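Local coordinates for protein acyl-CoA dehydrogenase FadE3 (Mycobacterium smegmatis, PDB 4IV6) that belongs to the acyl-CoA dehydrogenase family of flavoproteins, forms a four-chain assembly and carries bound dihydroflavine-adenine dinucleotide, at residues B[136-142]-B[169-175]; B[314-318]-B[383-387]. All coordinates share one frame; numbering follows the deposited sequence.

Contact 1: residues B[136-142]-B[169-175]; sequences QAMRTVA and LMCKTDP
Lys172 reaches back along the loop that leads into strand 141-145 and ends between two of its carbonyls. Lys172 NZ donates to Gln136 O at 2.8 Å and to Met138 O at 2.9 Å. The second bond lies in the carbonyl plane; in the first the donor is tilted from it. The chain is extended beyond CG, which carries the amine that far. Its aliphatic part runs over Met138 CG.

The tight part lies on the buried side. Met138 is bent at chi3 (67°), and its CE packs against Met170 CG at 3.6 Å. The two methionine side chains meet at about a right angle. Met138 SD rests 3.6 Å from Cys171 CA. Further along, Ala142 CB touches Cys171 SG. Leu187 of strand 184-190 covers this pair.

The other side is looser and wetter. One water accepts from Gln136 NE2 and, weakly, from Lys172 NZ, and another spans Ala142 O and Thr173 O. Val141 CG1 only grazes Pro175 CG at 4.2 Å.

The backbones run parallel here. Lys172 N donates to Thr140 O at 2.8 Å, and Ala142 N donates to Lys172 O at 2.9 Å. Together these bonds make a single parallel bridge between Val141 and Lys172. It joins strands 141-145 and 166-172 in the beta-barrel middle domain of the acyl-CoA dehydrogenase fold.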
loop_
_atom_site.group_PDB
_atom_site.type_symbol
_atom_site.label_atom_id
_atom_site.label_comp_id
_atom_site.label_asym_id
_atom_site.label_seq_id
_atom_site.Cartn_x
_atom_site.Cartn_y
_atom_site.Cartn_z
ATOM N N GLN B 136 -19.286 26.165 -5.227
ATOM C CA GLN B 136 -19.511 27.391 -5.995
ATOM C C GLN B 136 -20.631 27.209 -7.005
ATOM O O GLN B 136 -21.292 28.171 -7.374
ATOM C CB GLN B 136 -18.229 27.831 -6.742
ATOM C CG GLN B 136 -18.381 29.132 -7.514
ATOM C CD GLN B 136 -18.775 30.274 -6.583
ATOM O OE1 GLN B 136 -18.032 30.584 -5.655
ATOM N NE2 GLN B 136 -19.957 30.870 -6.789
ATOM N N ALA B 137 -20.846 25.970 -7.449
ATOM C CA ALA B 137 -21.898 25.676 -8.407
ATOM C C ALA B 137 -23.269 25.469 -7.760
ATOM O O ALA B 137 -24.212 25.128 -8.462
ATOM C CB ALA B 137 -21.537 24.454 -9.226
ATOM N N MET B 138 -23.395 25.685 -6.447
ATOM C CA MET B 138 -24.638 25.410 -5.746
ATOM C C MET B 138 -25.800 26.218 -6.335
ATOM O O MET B 138 -25.609 27.317 -6.873
ATOM C CB MET B 138 -24.514 25.692 -4.256
ATOM C CG MET B 138 -24.331 27.175 -3.871
ATOM S SD MET B 138 -24.385 27.443 -2.078
ATOM C CE MET B 138 -22.905 26.604 -1.554
ATOM N N ARG B 139 -26.989 25.657 -6.220
ATOM C CA ARG B 139 -28.191 26.235 -6.818
ATOM C C ARG B 139 -29.087 26.898 -5.767
ATOM O O ARG B 139 -29.978 27.689 -6.111
ATOM C CB ARG B 139 -28.921 25.136 -7.588
ATOM C CG ARG B 139 -28.095 24.592 -8.759
ATOM C CD ARG B 139 -28.799 23.429 -9.431
ATOM N NE ARG B 139 -30.109 23.826 -9.950
ATOM C CZ ARG B 139 -31.001 23.000 -10.502
ATOM N NH1 ARG B 139 -30.746 21.689 -10.631
ATOM N NH2 ARG B 139 -32.155 23.499 -10.947
ATOM N N THR B 140 -28.843 26.629 -4.483
ATOM C CA THR B 140 -29.681 27.222 -3.456
ATOM C C THR B 140 -29.397 28.711 -3.361
ATOM O O THR B 140 -28.254 29.142 -3.128
ATOM C CB THR B 140 -29.524 26.520 -2.103
ATOM O OG1 THR B 140 -29.793 25.095 -2.219
ATOM C CG2 THR B 140 -30.473 27.122 -1.094
ATOM N N VAL B 141 -30.457 29.494 -3.508
ATOM C CA VAL B 141 -30.394 30.950 -3.527
ATOM C C VAL B 141 -31.258 31.555 -2.424
ATOM O O VAL B 141 -32.307 30.991 -2.056
ATOM C CB VAL B 141 -30.886 31.551 -4.872
ATOM C CG1 VAL B 141 -29.947 31.194 -6.001
ATOM C CG2 VAL B 141 -32.316 31.120 -5.210
ATOM N N ALA B 142 -30.820 32.706 -1.915
ATOM C CA ALA B 142 -31.580 33.448 -0.943
ATOM C C ALA B 142 -31.649 34.884 -1.422
ATOM O O ALA B 142 -30.637 35.582 -1.475
ATOM C CB ALA B 142 -30.921 33.353 0.406
ATOM N N LEU B 169 -27.175 27.312 6.750
ATOM C CA LEU B 169 -27.387 27.032 5.335
ATOM C C LEU B 169 -26.461 27.876 4.488
ATOM O O LEU B 169 -26.577 29.095 4.495
ATOM C CB LEU B 169 -28.823 27.375 4.953
ATOM C CG LEU B 169 -29.245 27.060 3.520
ATOM C CD1 LEU B 169 -29.342 25.547 3.290
ATOM C CD2 LEU B 169 -30.582 27.697 3.229
ATOM N N MET B 170 -25.577 27.238 3.728
ATOM C CA MET B 170 -24.727 27.974 2.792
ATOM C C MET B 170 -25.513 28.101 1.506
ATOM O O MET B 170 -26.009 27.098 0.966
ATOM C CB MET B 170 -23.402 27.263 2.561
ATOM C CG MET B 170 -22.422 28.056 1.692
ATOM S SD MET B 170 -20.846 27.197 1.419
ATOM C CE MET B 170 -20.020 27.527 2.938
ATOM N N CYS B 171 -25.656 29.337 1.044
ATOM C CA CYS B 171 -26.513 29.648 -0.098
ATOM C C CYS B 171 -26.041 30.903 -0.811
ATOM O O CYS B 171 -25.215 31.634 -0.296
ATOM C CB CYS B 171 -27.955 29.795 0.360
ATOM S SG CYS B 171 -28.208 30.998 1.670
ATOM N N LYS B 172 -26.526 31.117 -2.030
ATOM C CA LYS B 172 -26.154 32.273 -2.822
ATOM C C LYS B 172 -27.079 33.443 -2.548
ATOM O O LYS B 172 -28.244 33.445 -2.985
ATOM C CB LYS B 172 -26.133 31.938 -4.326
ATOM C CG LYS B 172 -24.963 31.027 -4.736
ATOM C CD LYS B 172 -24.991 30.682 -6.217
ATOM C CE LYS B 172 -23.728 29.938 -6.612
ATOM N NZ LYS B 172 -23.814 29.275 -7.929
ATOM N N THR B 173 -26.553 34.444 -1.844
ATOM C CA THR B 173 -27.263 35.721 -1.662
ATOM C C THR B 173 -27.114 36.614 -2.876
ATOM O O THR B 173 -27.931 37.506 -3.066
ATOM C CB THR B 173 -26.842 36.489 -0.392
ATOM O OG1 THR B 173 -25.409 36.474 -0.261
ATOM C CG2 THR B 173 -27.493 35.832 0.838
ATOM N N ASP B 174 -26.075 36.394 -3.675
ATOM C CA ASP B 174 -25.974 37.073 -4.966
ATOM C C ASP B 174 -25.418 36.117 -6.010
ATOM O O ASP B 174 -24.198 35.976 -6.128
ATOM C CB ASP B 174 -25.097 38.321 -4.863
ATOM C CG ASP B 174 -24.968 39.067 -6.194
ATOM O OD1 ASP B 174 -25.694 38.744 -7.157
ATOM O OD2 ASP B 174 -24.105 39.966 -6.278
ATOM N N PRO B 175 -26.310 35.476 -6.792
ATOM C CA PRO B 175 -25.812 34.538 -7.797
ATOM C C PRO B 175 -25.028 35.201 -8.942
ATOM O O PRO B 175 -24.352 34.510 -9.688
ATOM C CB PRO B 175 -27.079 33.826 -8.310
ATOM C CG PRO B 175 -28.247 34.572 -7.768
ATOM C CD PRO B 175 -27.774 35.422 -6.629
HETATM O O HOH W 1 -21.248 30.993 -9.022
HETATM O O HOH W 2 -25.234 27.436 -9.940
HETATM O O HOH W 3 -30.197 38.473 -1.513
#

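Contact 2: residues B[314-318]-B[383-387]; sequences RCDME and RGGLD
A salt-bridge network of Arg314, Asp316, Glu318, Arg383 and Asp387 joins the start of helix 316-340 to the C-terminal tail after helix 369-383. This is the all-helical C-terminal region of the acyl-CoA dehydrogenase fold.

Arg383 lies at the centre. It grips Glu318 end-on with two nitrogens. Arg383 NH1 donates to Glu318 OE2 and Arg383 NH2 to Glu318 OE1, both at 2.8 Å. Glu318 OE1 uses its syn lone pair. The glutamate chain is bent at chi2 (85°), which turns the carboxylate to the arginine. Arg383 NH2 also donates to Asp316 OD1 at 2.8 Å, meeting that oxygen nearly along its C-O direction. Asp316 OD1 accepts from Met317 N as well, so this carboxylate is held from two directions. A water links the same oxygen to Arg383 NE.

Both faces of the Arg383 guanidinium are covered. Met317 CB lies over one face and Arg314 CG over the other, each offset toward the rim. Arg314 and Arg383 run past each other in opposite directions. Their guanidinium planes stack at 14°, with centres 4.3 Å apart. The surrounding carboxylates probably offset the two positive charges.

Beyond the Arg383 guanidinium, on the Met317 side, Met317 CE touches Leu386 CD2 at 4.0 Å. Leu386 also packs on Leu295 of a second subunit, and Glu318 on Tyr296 of that subunit. Gly384, with positive phi, is where the chain leaves helix 369-383.

The outer end is more exposed. A water bridges Arg314 NH2 and Arg383 O. Arg314 NE donates to Asp387 OD2 at 2.9 Å, almost straight at 167° and in the guanidinium plane.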
loop_
_atom_site.group_PDB
_atom_site.type_symbol
_atom_site.label_atom_id
_atom_site.label_comp_id
_atom_site.label_asym_id
_atom_site.label_seq_id
_atom_site.Cartn_x
_atom_site.Cartn_y
_atom_site.Cartn_z
ATOM N N ARG B 314 -1.439 28.642 13.821
ATOM C CA ARG B 314 -2.038 28.175 12.581
ATOM C C ARG B 314 -2.152 26.649 12.606
ATOM O O ARG B 314 -1.223 25.950 12.985
ATOM C CB ARG B 314 -1.237 28.644 11.374
ATOM C CG ARG B 314 0.206 28.164 11.333
ATOM C CD ARG B 314 0.972 29.084 10.400
ATOM N NE ARG B 314 2.272 28.560 10.012
ATOM C CZ ARG B 314 2.959 29.003 8.959
ATOM N NH1 ARG B 314 2.461 29.978 8.190
ATOM N NH2 ARG B 314 4.133 28.463 8.653
ATOM N N CYS B 315 -3.335 26.167 12.277
ATOM C CA CYS B 315 -3.660 24.750 12.390
ATOM C C CYS B 315 -4.560 24.277 11.263
ATOM O O CYS B 315 -5.065 23.155 11.331
ATOM C CB CYS B 315 -4.388 24.514 13.714
ATOM S SG CYS B 315 -5.950 25.422 13.716
ATOM N N ASP B 316 -4.764 25.108 10.228
ATOM C CA ASP B 316 -5.707 24.759 9.182
ATOM C C ASP B 316 -5.210 23.555 8.356
ATOM O O ASP B 316 -5.955 22.607 8.111
ATOM C CB ASP B 316 -6.095 25.978 8.305
ATOM C CG ASP B 316 -4.907 26.649 7.620
ATOM O OD1 ASP B 316 -3.716 26.299 7.841
ATOM O OD2 ASP B 316 -5.186 27.565 6.828
ATOM N N MET B 317 -3.950 23.576 7.968
ATOM C CA MET B 317 -3.344 22.455 7.240
ATOM C C MET B 317 -3.253 21.212 8.146
ATOM O O MET B 317 -3.516 20.091 7.719
ATOM C CB MET B 317 -1.965 22.840 6.725
ATOM C CG MET B 317 -1.248 21.727 5.944
ATOM S SD MET B 317 0.374 22.289 5.379
ATOM C CE MET B 317 1.391 22.011 6.802
ATOM N N GLU B 318 -2.875 21.426 9.395
ATOM C CA GLU B 318 -2.662 20.330 10.323
ATOM C C GLU B 318 -3.986 19.588 10.619
ATOM O O GLU B 318 -4.007 18.367 10.718
ATOM C CB GLU B 318 -1.990 20.857 11.597
ATOM C CG GLU B 318 -0.551 21.317 11.377
ATOM C CD GLU B 318 -0.378 22.746 10.886
ATOM O OE1 GLU B 318 -1.371 23.446 10.493
ATOM O OE2 GLU B 318 0.814 23.157 10.876
ATOM N N ARG B 383 2.542 27.751 2.697
ATOM C CA ARG B 383 3.378 27.752 3.882
ATOM C C ARG B 383 4.852 27.560 3.664
ATOM O O ARG B 383 5.642 27.997 4.501
ATOM C CB ARG B 383 2.916 26.635 4.792
ATOM C CG ARG B 383 1.496 26.854 5.286
ATOM C CD ARG B 383 1.516 26.714 6.742
ATOM N NE ARG B 383 0.215 26.610 7.353
ATOM C CZ ARG B 383 -0.010 25.853 8.416
ATOM N NH1 ARG B 383 0.987 25.177 8.950
ATOM N NH2 ARG B 383 -1.216 25.817 8.945
ATOM N N GLY B 384 5.224 26.871 2.581
ATOM C CA GLY B 384 6.624 26.542 2.311
ATOM C C GLY B 384 7.074 25.241 2.992
ATOM O O GLY B 384 8.248 24.924 3.014
ATOM N N GLY B 385 6.140 24.470 3.524
ATOM C CA GLY B 385 6.452 23.161 4.050
ATOM C C GLY B 385 5.791 22.953 5.387
ATOM O O GLY B 385 4.815 23.622 5.700
ATOM N N LEU B 386 6.336 22.041 6.172
ATOM C CA LEU B 386 5.790 21.771 7.496
ATOM C C LEU B 386 6.309 22.804 8.499
ATOM O O LEU B 386 7.385 23.357 8.340
ATOM C CB LEU B 386 6.184 20.365 7.992
ATOM C CG LEU B 386 5.699 19.137 7.231
ATOM C CD1 LEU B 386 6.126 17.873 7.978
ATOM C CD2 LEU B 386 4.191 19.141 7.081
ATOM N N ASP B 387 5.556 22.991 9.560
ATOM C CA ASP B 387 5.959 23.882 10.627
ATOM C C ASP B 387 6.950 23.149 11.528
ATOM O O ASP B 387 6.554 22.371 12.397
ATOM C CB ASP B 387 4.723 24.283 11.421
ATOM C CG ASP B 387 4.675 25.736 11.691
ATOM O OD1 ASP B 387 5.638 26.225 12.327
ATOM O OD2 ASP B 387 3.674 26.381 11.276
HETATM O O HOH W 4 5.232 29.712 6.600
HETATM O O HOH W 5 -2.259 27.280 5.835
HETATM O O HOH W 6 3.175 21.610 10.059
#

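Overall arrangement
The two contacts follow each other along the chain and neither nest nor cross. After the helices between 9 and 116, the chain enters the beta region, where contact 1 forms. It closes a loop of 26 residues, 17 of them strand, and joins strand 141-145 to strand 166-172. The chain goes on through the strands between 184 and 222 before entering helices 234-270 and 282-310. Contact 2 opens at the start of helix 316-340. It closes 64 residues, 49 of them helical, and ties that helix to the tail beyond helix 369-383. The centres of contact 1 and contact 2 lie about 30 Å apart. The two contacts sit in separate parts of the fold and do not touch.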